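Local atomic coordinates of hydroxylacyl-CoA dehydrogenase (Streptomyces coelicolor, PDB entry 5BKA), a protein that probably takes part in biosynthesis of the benzoisochromanequinone polyketide actinorhodin, as a noncanonical member of the NTF2-like superfamily with a SnoaL-like domain. Residues 24-29 / 75-80. Sequence-based numbering, arbitrary orientation.
Sequences KLDGRD and QRRHWF
Asp26 and His78 turn toward each other through similar first torsions: CG of each lies anti to its own carbonyl carbon, chi1 -68° in both. The Asp26 carboxylate thereby meets strand 74-87 with both oxygens. His78 ND1 donates a hydrogen bond to Asp26 OD1 at 2.7 Å, on the syn lone pair of OD1. The carboxylate and imidazole planes are only 20° apart. The backbone His78 N donates to Asp26 OD2 at 3.0 Å. One residue thus supplies a two-point grip, from main chain and ring. Leu25 CD2 sits over one face of the His78 ring, a CH-pi contact 3.9 Å from its centroid. Further up the strand, Gln75 bends at chi2 (64°), which brings its amide back to the helix end. Gln75 NE2 donates to Asp26 O at 2.9 Å and to Arg76 O at 3.0 Å. A water also links Asp26 O to Arg76 N. The Gln75 NE2 lies over the centre of one guanidinium face of Arg77. The guanidinium forms a salt bridge to Asp141 of a second copy of the protein in the assembly, while Asp26 OD2 also bonds Tyr98 OH of that subunit. The bonds from His78 and Gln75 tie the last turn of helix 10-26 to strand 74-87, at the sheet's edge within the chain. This is the packing of long helix on curved sheet that marks the NTF2-like fold. Just beyond the helix, Arg28, with positive phi, completes a Schellman motif; Asp29 then caps helix 30-35 through Gly32 N. An asparagine in place of Asp26 would probably turn its NH2 against one of the two His78 N-H donors and leave that donor without an acceptor. Gripped at both oxygens, the buried carboxylate is likely to hold the His78 ring in one orientation.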
loop_
_atom_site.group_PDB
_atom_site.type_symbol
_atom_site.label_atom_id
_atom_site.label_comp_id
_atom_site.label_asym_id
_atom_site.label_seq_id
_atom_site.Cartn_x
_atom_site.Cartn_y
_atom_site.Cartn_z
ATOM N N LYS B 24 11.530 8.064 -5.889
ATOM C CA LYS B 24 12.495 9.133 -6.129
ATOM C C LYS B 24 12.672 10.003 -4.889
ATOM O O LYS B 24 13.801 10.260 -4.455
ATOM C CB LYS B 24 12.057 9.967 -7.333
ATOM C CG LYS B 24 12.107 9.192 -8.643
ATOM C CD LYS B 24 11.719 10.047 -9.834
ATOM C CE LYS B 24 11.812 9.245 -11.122
ATOM N NZ LYS B 24 11.614 10.090 -12.327
ATOM N N LEU B 25 11.561 10.479 -4.317
ATOM C CA LEU B 25 11.624 11.311 -3.117
ATOM C C LEU B 25 12.392 10.616 -1.999
ATOM O O LEU B 25 13.286 11.206 -1.381
ATOM C CB LEU B 25 10.209 11.668 -2.655
ATOM C CG LEU B 25 10.092 12.462 -1.349
ATOM C CD1 LEU B 25 10.628 13.874 -1.526
ATOM C CD2 LEU B 25 8.651 12.490 -0.851
ATOM N N ASP B 26 12.041 9.361 -1.712
ATOM C CA ASP B 26 12.693 8.622 -0.636
ATOM C C ASP B 26 14.131 8.236 -0.967
ATOM O O ASP B 26 14.915 7.979 -0.045
ATOM C CB ASP B 26 11.882 7.371 -0.304
ATOM C CG ASP B 26 10.539 7.697 0.330
ATOM O OD1 ASP B 26 10.449 8.733 1.020
ATOM O OD2 ASP B 26 9.573 6.923 0.138
ATOM N N GLY B 27 14.488 8.187 -2.249
ATOM C CA GLY B 27 15.845 7.993 -2.709
ATOM C C GLY B 27 16.649 9.262 -2.839
ATOM O O GLY B 27 17.714 9.235 -3.465
ATOM N N ARG B 28 16.182 10.360 -2.240
ATOM C CA ARG B 28 16.826 11.667 -2.349
ATOM C C ARG B 28 17.018 12.134 -3.783
ATOM O O ARG B 28 18.002 12.821 -4.080
ATOM C CB ARG B 28 18.194 11.693 -1.692
ATOM C CG ARG B 28 18.295 11.970 -0.262
ATOM C CD ARG B 28 19.150 11.008 0.478
ATOM N NE ARG B 28 20.488 11.069 -0.120
ATOM C CZ ARG B 28 21.643 10.992 0.535
ATOM N NH1 ARG B 28 21.700 11.294 1.851
ATOM N NH2 ARG B 28 22.765 10.938 -0.160
ATOM N N ASP B 29 16.104 11.764 -4.674
ATOM C CA ASP B 29 16.077 12.327 -6.019
ATOM C C ASP B 29 15.090 13.490 -6.032
ATOM O O ASP B 29 13.996 13.407 -6.584
ATOM C CB ASP B 29 15.707 11.253 -7.029
ATOM C CG ASP B 29 15.727 11.753 -8.454
ATOM O OD1 ASP B 29 16.263 12.851 -8.703
ATOM O OD2 ASP B 29 15.211 11.026 -9.326
ATOM N N GLN B 75 16.425 6.603 6.882
ATOM C CA GLN B 75 15.848 6.278 5.586
ATOM C C GLN B 75 14.350 6.516 5.726
ATOM O O GLN B 75 13.676 5.849 6.525
ATOM C CB GLN B 75 16.152 4.841 5.134
ATOM C CG GLN B 75 15.427 4.435 3.857
ATOM C CD GLN B 75 15.850 5.256 2.649
ATOM O OE1 GLN B 75 17.004 5.202 2.209
ATOM N NE2 GLN B 75 14.907 6.011 2.095
ATOM N N ARG B 76 13.822 7.448 4.939
ATOM C CA ARG B 76 12.407 7.771 5.026
ATOM C C ARG B 76 11.626 7.017 3.956
ATOM O O ARG B 76 12.142 6.725 2.876
ATOM C CB ARG B 76 12.168 9.277 4.891
ATOM C CG ARG B 76 12.624 10.079 6.105
ATOM C CD ARG B 76 11.834 11.373 6.231
ATOM N NE ARG B 76 11.249 11.530 7.559
ATOM C CZ ARG B 76 10.202 12.304 7.829
ATOM N NH1 ARG B 76 9.618 12.995 6.861
ATOM N NH2 ARG B 76 9.738 12.386 9.069
ATOM N N ARG B 77 10.373 6.695 4.273
ATOM C CA ARG B 77 9.475 6.039 3.332
ATOM C C ARG B 77 8.102 6.678 3.447
ATOM O O ARG B 77 7.546 6.764 4.547
ATOM C CB ARG B 77 9.381 4.531 3.603
ATOM C CG ARG B 77 10.703 3.784 3.499
ATOM C CD ARG B 77 11.176 3.665 2.055
ATOM N NE ARG B 77 12.485 3.027 1.969
ATOM C CZ ARG B 77 13.321 3.162 0.945
ATOM N NH1 ARG B 77 12.989 3.914 -0.096
ATOM N NH2 ARG B 77 14.492 2.541 0.961
ATOM N N HIS B 78 7.563 7.122 2.318
ATOM C CA HIS B 78 6.249 7.752 2.257
ATOM C C HIS B 78 5.272 6.755 1.639
ATOM O O HIS B 78 5.163 6.656 0.414
ATOM C CB HIS B 78 6.305 9.047 1.454
ATOM C CG HIS B 78 7.088 10.137 2.116
ATOM N ND1 HIS B 78 8.461 10.106 2.225
ATOM C CD2 HIS B 78 6.690 11.295 2.695
ATOM C CE1 HIS B 78 8.876 11.195 2.849
ATOM N NE2 HIS B 78 7.821 11.933 3.145
ATOM N N TRP B 79 4.554 6.031 2.493
ATOM C CA TRP B 79 3.566 5.062 2.041
ATOM C C TRP B 79 2.265 5.760 1.667
ATOM O O TRP B 79 1.844 6.705 2.335
ATOM C CB TRP B 79 3.304 4.023 3.134
ATOM C CG TRP B 79 4.332 2.939 3.186
ATOM C CD1 TRP B 79 5.687 3.094 3.208
ATOM C CD2 TRP B 79 4.089 1.528 3.218
ATOM N NE1 TRP B 79 6.303 1.868 3.252
ATOM C CE2 TRP B 79 5.344 0.890 3.257
ATOM C CE3 TRP B 79 2.931 0.743 3.218
ATOM C CZ2 TRP B 79 5.475 -0.496 3.290
ATOM C CZ3 TRP B 79 3.064 -0.633 3.251
ATOM C CH2 TRP B 79 4.326 -1.238 3.287
ATOM N N PHE B 80 1.637 5.300 0.588
ATOM C CA PHE B 80 0.335 5.787 0.156
ATOM C C PHE B 80 -0.707 4.682 0.290
ATOM O O PHE B 80 -0.380 3.493 0.308
ATOM C CB PHE B 80 0.373 6.274 -1.298
ATOM C CG PHE B 80 0.836 7.696 -1.461
ATOM C CD1 PHE B 80 1.695 8.277 -0.543
ATOM C CD2 PHE B 80 0.417 8.449 -2.547
ATOM C CE1 PHE B 80 2.123 9.584 -0.702
ATOM C CE2 PHE B 80 0.840 9.755 -2.712
ATOM C CZ PHE B 80 1.694 10.323 -1.786
HETATM O O HOH W 1 14.945 9.191 2.823
#